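Local coordinates for glucose-6-phosphate dehydrogenase (Trypanosoma cruzi, PDB 5AQ1), which catalyses the oxidation of glucose 6-phosphate by NADP+, the step that feeds the pentose phosphate pathway and supplies NADPH for redox balance, at residues B[370-382]-B[393-407]. Residues are numbered along the deposited sequence; the frame is centred on the assembly and turned at random.
With BG6 (6-O-phosphono-beta-D-glucopyranose), chain F.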
loop_
_atom_site.group_PDB
_atom_site.type_symbol
_atom_site.label_atom_id
_atom_site.label_comp_id
_atom_site.label_asym_id
_atom_site.label_seq_id
_atom_site.Cartn_x
_atom_site.Cartn_y
_atom_site.Cartn_z
ATOM N N GLU B 370 22.600 0.505 -33.202
ATOM C CA GLU B 370 21.643 0.143 -34.267
ATOM C C GLU B 370 20.519 1.150 -34.531
ATOM O O GLU B 370 19.920 1.129 -35.605
ATOM C CB GLU B 370 21.024 -1.261 -34.079
ATOM C CG GLU B 370 21.084 -1.909 -32.702
ATOM C CD GLU B 370 20.400 -1.118 -31.605
ATOM O OE1 GLU B 370 19.164 -1.217 -31.465
ATOM O OE2 GLU B 370 21.113 -0.428 -30.855
ATOM N N GLU B 371 20.216 2.012 -33.566
ATOM C CA GLU B 371 19.123 2.968 -33.735
ATOM C C GLU B 371 19.330 4.243 -32.930
ATOM O O GLU B 371 20.178 4.307 -32.042
ATOM C CB GLU B 371 17.780 2.323 -33.347
ATOM C CG GLU B 371 17.683 1.862 -31.893
ATOM C CD GLU B 371 16.306 1.330 -31.510
ATOM O OE1 GLU B 371 15.376 1.392 -32.340
ATOM O OE2 GLU B 371 16.150 0.848 -30.365
ATOM N N ARG B 372 18.541 5.255 -33.266
ATOM C CA ARG B 372 18.422 6.447 -32.448
ATOM C C ARG B 372 17.245 6.239 -31.506
ATOM O O ARG B 372 16.138 5.938 -31.951
ATOM C CB ARG B 372 18.187 7.676 -33.322
ATOM C CG ARG B 372 17.986 8.960 -32.531
ATOM C CD ARG B 372 18.414 10.185 -33.326
ATOM N NE ARG B 372 18.229 11.415 -32.557
ATOM C CZ ARG B 372 17.091 12.107 -32.476
ATOM N NH1 ARG B 372 15.994 11.711 -33.120
ATOM N NH2 ARG B 372 17.051 13.212 -31.740
ATOM N N LEU B 373 17.487 6.377 -30.206
ATOM C CA LEU B 373 16.438 6.165 -29.212
ATOM C C LEU B 373 16.715 6.899 -27.913
ATOM O O LEU B 373 17.855 6.963 -27.450
ATOM C CB LEU B 373 16.284 4.672 -28.903
ATOM C CG LEU B 373 15.205 4.286 -27.882
ATOM C CD1 LEU B 373 13.814 4.639 -28.390
ATOM C CD2 LEU B 373 15.289 2.806 -27.552
ATOM N N LEU B 374 15.654 7.464 -27.348
ATOM C CA LEU B 374 15.651 7.915 -25.966
ATOM C C LEU B 374 14.347 7.439 -25.352
ATOM O O LEU B 374 13.277 7.951 -25.698
ATOM C CB LEU B 374 15.755 9.440 -25.870
ATOM C CG LEU B 374 15.726 10.035 -24.457
ATOM C CD1 LEU B 374 16.954 9.621 -23.663
ATOM C CD2 LEU B 374 15.624 11.548 -24.528
ATOM N N ASP B 375 14.421 6.452 -24.464
ATOM C CA ASP B 375 13.217 5.997 -23.771
ATOM C C ASP B 375 13.442 5.674 -22.305
ATOM O O ASP B 375 14.570 5.451 -21.851
ATOM C CB ASP B 375 12.515 4.843 -24.528
ATOM C CG ASP B 375 13.222 3.489 -24.394
ATOM O OD1 ASP B 375 14.265 3.381 -23.715
ATOM O OD2 ASP B 375 12.710 2.511 -24.984
ATOM N N ILE B 376 12.333 5.681 -21.578
ATOM C CA ILE B 376 12.297 5.377 -20.160
ATOM C C ILE B 376 11.389 4.168 -20.011
ATOM O O ILE B 376 10.281 4.156 -20.549
ATOM C CB ILE B 376 11.717 6.565 -19.364
ATOM C CG1 ILE B 376 12.579 7.816 -19.561
ATOM C CG2 ILE B 376 11.609 6.233 -17.881
ATOM C CD1 ILE B 376 11.843 9.106 -19.285
ATOM N N ARG B 377 11.859 3.150 -19.299
ATOM C CA ARG B 377 11.062 1.948 -19.072
ATOM C C ARG B 377 10.923 1.656 -17.581
ATOM O O ARG B 377 11.901 1.330 -16.914
ATOM C CB ARG B 377 11.676 0.760 -19.810
ATOM C CG ARG B 377 11.475 0.825 -21.313
ATOM C CD ARG B 377 12.427 -0.094 -22.054
ATOM N NE ARG B 377 12.250 -0.001 -23.506
ATOM C CZ ARG B 377 11.278 -0.592 -24.199
ATOM N NH1 ARG B 377 10.360 -1.338 -23.594
ATOM N NH2 ARG B 377 11.222 -0.439 -25.513
ATOM N N ILE B 378 9.698 1.789 -17.074
ATOM C CA ILE B 378 9.372 1.437 -15.698
ATOM C C ILE B 378 8.799 0.022 -15.707
ATOM O O ILE B 378 7.612 -0.176 -15.984
ATOM C CB ILE B 378 8.325 2.395 -15.084
ATOM C CG1 ILE B 378 8.689 3.864 -15.339
ATOM C CG2 ILE B 378 8.167 2.132 -13.588
ATOM C CD1 ILE B 378 9.965 4.315 -14.664
ATOM N N GLN B 379 9.645 -0.960 -15.409
ATOM C CA GLN B 379 9.232 -2.361 -15.421
ATOM C C GLN B 379 8.723 -2.795 -14.048
ATOM O O GLN B 379 9.481 -2.836 -13.079
ATOM C CB GLN B 379 10.396 -3.246 -15.863
ATOM C CG GLN B 379 10.048 -4.715 -16.008
ATOM C CD GLN B 379 11.121 -5.489 -16.746
ATOM O OE1 GLN B 379 11.956 -6.151 -16.133
ATOM N NE2 GLN B 379 11.111 -5.404 -18.069
ATOM N N PHE B 380 7.434 -3.125 -13.983
ATOM C CA PHE B 380 6.796 -3.539 -12.737
ATOM C C PHE B 380 7.061 -5.010 -12.422
ATOM O O PHE B 380 7.555 -5.770 -13.258
ATOM C CB PHE B 380 5.288 -3.265 -12.786
ATOM C CG PHE B 380 4.946 -1.818 -13.000
ATOM C CD1 PHE B 380 4.979 -0.917 -11.944
ATOM C CD2 PHE B 380 4.613 -1.348 -14.264
ATOM C CE1 PHE B 380 4.675 0.422 -12.139
ATOM C CE2 PHE B 380 4.308 -0.009 -14.463
ATOM C CZ PHE B 380 4.337 0.876 -13.399
ATOM N N LYS B 381 6.744 -5.388 -11.190
ATOM C CA LYS B 381 6.926 -6.760 -10.731
ATOM C C LYS B 381 5.941 -7.704 -11.396
ATOM O O LYS B 381 4.891 -7.293 -11.884
ATOM C CB LYS B 381 6.745 -6.839 -9.215
ATOM C CG LYS B 381 7.874 -6.222 -8.418
ATOM C CD LYS B 381 7.466 -6.052 -6.968
ATOM C CE LYS B 381 8.661 -6.106 -6.038
ATOM N NZ LYS B 381 8.303 -5.638 -4.675
ATOM N N ASP B 382 6.289 -8.981 -11.391
ATOM C CA ASP B 382 5.404 -10.020 -11.887
ATOM C C ASP B 382 4.205 -10.183 -10.970
ATOM O O ASP B 382 4.340 -10.158 -9.746
ATOM C CB ASP B 382 6.140 -11.355 -11.962
ATOM C CG ASP B 382 7.164 -11.384 -13.055
ATOM O OD1 ASP B 382 6.772 -11.594 -14.227
ATOM O OD2 ASP B 382 8.357 -11.207 -12.735
ATOM N N ARG B 393 5.922 -9.231 -17.026
ATOM C CA ARG B 393 5.956 -7.975 -16.302
ATOM C C ARG B 393 5.300 -6.857 -17.091
ATOM O O ARG B 393 5.589 -6.674 -18.272
ATOM C CB ARG B 393 7.397 -7.593 -15.982
ATOM C CG ARG B 393 8.031 -8.459 -14.916
ATOM C CD ARG B 393 9.472 -8.052 -14.710
ATOM N NE ARG B 393 10.100 -8.756 -13.598
ATOM C CZ ARG B 393 11.350 -8.552 -13.187
ATOM N NH1 ARG B 393 12.129 -7.660 -13.798
ATOM N NH2 ARG B 393 11.826 -9.247 -12.161
ATOM N N ASN B 394 4.418 -6.109 -16.433
ATOM C CA ASN B 394 3.928 -4.855 -16.987
ATOM C C ASN B 394 5.085 -3.875 -17.119
ATOM O O ASN B 394 6.082 -3.972 -16.406
ATOM C CB ASN B 394 2.843 -4.228 -16.104
ATOM C CG ASN B 394 1.595 -5.085 -15.975
ATOM O OD1 ASN B 394 0.807 -4.872 -15.058
ATOM N ND2 ASN B 394 1.403 -6.049 -16.876
ATOM N N GLU B 395 4.941 -2.924 -18.028
ATOM C CA GLU B 395 5.991 -1.949 -18.265
ATOM C C GLU B 395 5.385 -0.651 -18.774
ATOM O O GLU B 395 4.626 -0.656 -19.740
ATOM C CB GLU B 395 6.985 -2.507 -19.279
ATOM C CG GLU B 395 8.390 -1.960 -19.147
ATOM C CD GLU B 395 9.288 -2.417 -20.278
ATOM O OE1 GLU B 395 8.895 -2.261 -21.453
ATOM O OE2 GLU B 395 10.384 -2.933 -20.001
ATOM N N LEU B 396 5.685 0.453 -18.095
ATOM C CA LEU B 396 5.357 1.769 -18.615
ATOM C C LEU B 396 6.546 2.243 -19.440
ATOM O O LEU B 396 7.674 2.274 -18.949
ATOM C CB LEU B 396 5.071 2.760 -17.486
ATOM C CG LEU B 396 4.679 4.181 -17.912
ATOM C CD1 LEU B 396 3.386 4.187 -18.715
ATOM C CD2 LEU B 396 4.560 5.069 -16.684
ATOM N N VAL B 397 6.284 2.595 -20.692
ATOM C CA VAL B 397 7.326 3.051 -21.596
ATOM C C VAL B 397 7.056 4.494 -22.001
ATOM O O VAL B 397 6.004 4.793 -22.564
ATOM C CB VAL B 397 7.382 2.172 -22.856
ATOM C CG1 VAL B 397 8.525 2.604 -23.764
ATOM C CG2 VAL B 397 7.525 0.708 -22.460
ATOM N N ILE B 398 7.995 5.381 -21.685
ATOM C CA ILE B 398 7.963 6.755 -22.172
ATOM C C ILE B 398 9.081 6.906 -23.196
ATOM O O ILE B 398 10.257 6.791 -22.848
ATOM C CB ILE B 398 8.168 7.771 -21.033
ATOM C CG1 ILE B 398 7.029 7.668 -20.015
ATOM C CG2 ILE B 398 8.252 9.191 -21.583
ATOM C CD1 ILE B 398 7.400 8.182 -18.642
ATOM N N ARG B 399 8.714 7.133 -24.455
ATOM C CA ARG B 399 9.689 7.333 -25.530
ATOM C C ARG B 399 9.713 8.806 -25.926
ATOM O O ARG B 399 8.733 9.326 -26.448
ATOM C CB ARG B 399 9.347 6.465 -26.749
ATOM C CG ARG B 399 10.425 6.482 -27.820
ATOM C CD ARG B 399 10.138 5.523 -28.961
ATOM N NE ARG B 399 8.943 5.906 -29.711
ATOM C CZ ARG B 399 7.905 5.111 -29.977
ATOM N NH1 ARG B 399 7.878 3.844 -29.573
ATOM N NH2 ARG B 399 6.876 5.588 -30.673
ATOM N N ALA B 400 10.830 9.472 -25.664
ATOM C CA ALA B 400 10.960 10.896 -25.961
ATOM C C ALA B 400 11.310 11.135 -27.422
ATOM O O ALA B 400 10.921 12.152 -27.994
ATOM C CB ALA B 400 12.002 11.532 -25.055
ATOM N N GLN B 401 12.060 10.205 -28.015
ATOM C CA GLN B 401 12.383 10.257 -29.442
ATOM C C GLN B 401 12.905 8.902 -29.937
ATOM O O GLN B 401 13.506 8.160 -29.164
ATOM C CB GLN B 401 13.433 11.344 -29.715
ATOM C CG GLN B 401 14.839 10.985 -29.244
ATOM C CD GLN B 401 15.694 12.192 -28.903
ATOM O OE1 GLN B 401 15.212 13.328 -28.865
ATOM N NE2 GLN B 401 16.975 11.947 -28.645
ATOM N N PRO B 402 12.683 8.563 -31.208
ATOM C CA PRO B 402 11.857 9.331 -32.127
ATOM C C PRO B 402 10.386 9.010 -31.918
ATOM O O PRO B 402 10.055 8.145 -31.106
ATOM C CB PRO B 402 12.307 8.813 -33.488
ATOM C CG PRO B 402 12.645 7.389 -33.233
ATOM C CD PRO B 402 13.238 7.358 -31.850
ATOM N N SER B 403 9.519 9.701 -32.651
ATOM C CA SER B 403 8.084 9.436 -32.631
ATOM C C SER B 403 7.574 9.347 -31.194
ATOM O O SER B 403 7.148 8.287 -30.727
ATOM C CB SER B 403 7.783 8.149 -33.399
ATOM O OG SER B 403 6.392 7.898 -33.429
ATOM N N GLU B 404 7.643 10.477 -30.500
ATOM C CA GLU B 404 7.368 10.527 -29.061
ATOM C C GLU B 404 6.023 9.917 -28.688
ATOM O O GLU B 404 5.007 10.171 -29.338
ATOM C CB GLU B 404 7.493 11.945 -28.480
ATOM C CG GLU B 404 7.113 13.089 -29.398
ATOM C CD GLU B 404 8.275 13.589 -30.243
ATOM O OE1 GLU B 404 9.133 14.322 -29.712
ATOM O OE2 GLU B 404 8.320 13.254 -31.444
ATOM N N ALA B 405 6.045 9.104 -27.632
ATOM C CA ALA B 405 4.886 8.333 -27.209
ATOM C C ALA B 405 5.012 7.869 -25.764
ATOM O O ALA B 405 6.116 7.772 -25.218
ATOM C CB ALA B 405 4.707 7.130 -28.119
ATOM N N MET B 406 3.864 7.596 -25.154
ATOM C CA MET B 406 3.799 6.918 -23.866
ATOM C C MET B 406 2.865 5.721 -24.025
ATOM O O MET B 406 1.762 5.853 -24.563
ATOM C CB MET B 406 3.286 7.861 -22.770
ATOM C CG MET B 406 3.310 7.252 -21.372
ATOM S SD MET B 406 3.136 8.434 -20.011
ATOM C CE MET B 406 1.431 8.934 -20.216
ATOM N N TYR B 407 3.314 4.548 -23.592
ATOM C CA TYR B 407 2.454 3.368 -23.618
ATOM C C TYR B 407 2.706 2.421 -22.452
ATOM O O TYR B 407 3.807 2.368 -21.894
ATOM C CB TYR B 407 2.546 2.628 -24.964
ATOM C CG TYR B 407 3.933 2.201 -25.401
ATOM C CD1 TYR B 407 4.760 3.066 -26.116
ATOM C CD2 TYR B 407 4.399 0.920 -25.140
ATOM C CE1 TYR B 407 6.024 2.670 -26.537
ATOM C CE2 TYR B 407 5.658 0.515 -25.554
ATOM C CZ TYR B 407 6.466 1.388 -26.249
ATOM O OH TYR B 407 7.714 0.975 -26.656
HETATM C C1 BG6 F . 24.498 16.754 -26.670
HETATM C C2 BG6 F . 25.704 15.821 -26.573
HETATM O O1 BG6 F . 24.291 17.429 -25.423
HETATM O O5 BG6 F . 23.328 15.996 -26.992
HETATM C C3 BG6 F . 25.867 15.066 -27.882
HETATM O O2 BG6 F . 26.890 16.565 -26.280
HETATM C C4 BG6 F . 24.575 14.321 -28.176
HETATM O O3 BG6 F . 26.958 14.141 -27.825
HETATM C C5 BG6 F . 23.422 15.314 -28.247
HETATM O O4 BG6 F . 24.707 13.604 -29.403
HETATM C C6 BG6 F . 22.105 14.615 -28.572
HETATM O O6 BG6 F . 21.009 15.522 -28.446
HETATM P P BG6 F . 19.573 15.138 -29.059
HETATM O O1P BG6 F . 19.236 13.800 -28.442
HETATM O O2P BG6 F . 18.660 16.240 -28.601
HETATM O O3P BG6 F . 19.824 15.102 -30.548
HETATM O O HOH W 1 18.669 9.494 -28.762
HETATM O O HOH W 2 3.155 -7.287 -14.125
#
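The guanidinium of Arg372 has the amide of Gln401 stacked over one face, the two planes 26° apart and NH2 3.3 Å from Gln401 CD, while O3P of the bound glucose 6-phosphate lies near the guanidinium edge. Gln401 also serves the ligand: its NE2 donates to phosphate oxygen O1P at 2.9 Å, and Lys215 binds its OE1, so an amide, donor and acceptor at once, suits this place. Arg377 has Val397 CG1 over one guanidinium face and Glu395 at the edge, where NH1 meets OE1 at 2.8 Å in a salt bridge whose strongly bent hydrogen bond is weak; its NE reaches back to Asp375 OD2, completing a charged network. Extended Arg393 donates from NH1 to Gln379 OE1 (2.8 Å), and its NE forms a salt bridge with Asp382 OD2 (3.1 Å), met from above the carboxylate plane. Gln379 NE2 in turn donates to Glu395 OE2, which also hydrogen-bonds Tyr506. Asp375, Arg377, Gln379 and Glu395 share one face of the antiparallel ladder, its register shifted by one at a classic beta bulge, where Ala400 and Gln401 both face Leu374. The opposite face carries Gln401 at its ligand end, then beta-branched Ile376 and Ile398, whose bulk near the backbone suits extended strands (CB atoms 4.1 Å apart), and Ile378 with Leu396. Strand 240-248 flanks 373-380 and strand 405-413 flanks 395-401; Met217 of helix 216-219 touches Ile398 and Ala400, and Val230 of the second subunit packs on Phe380.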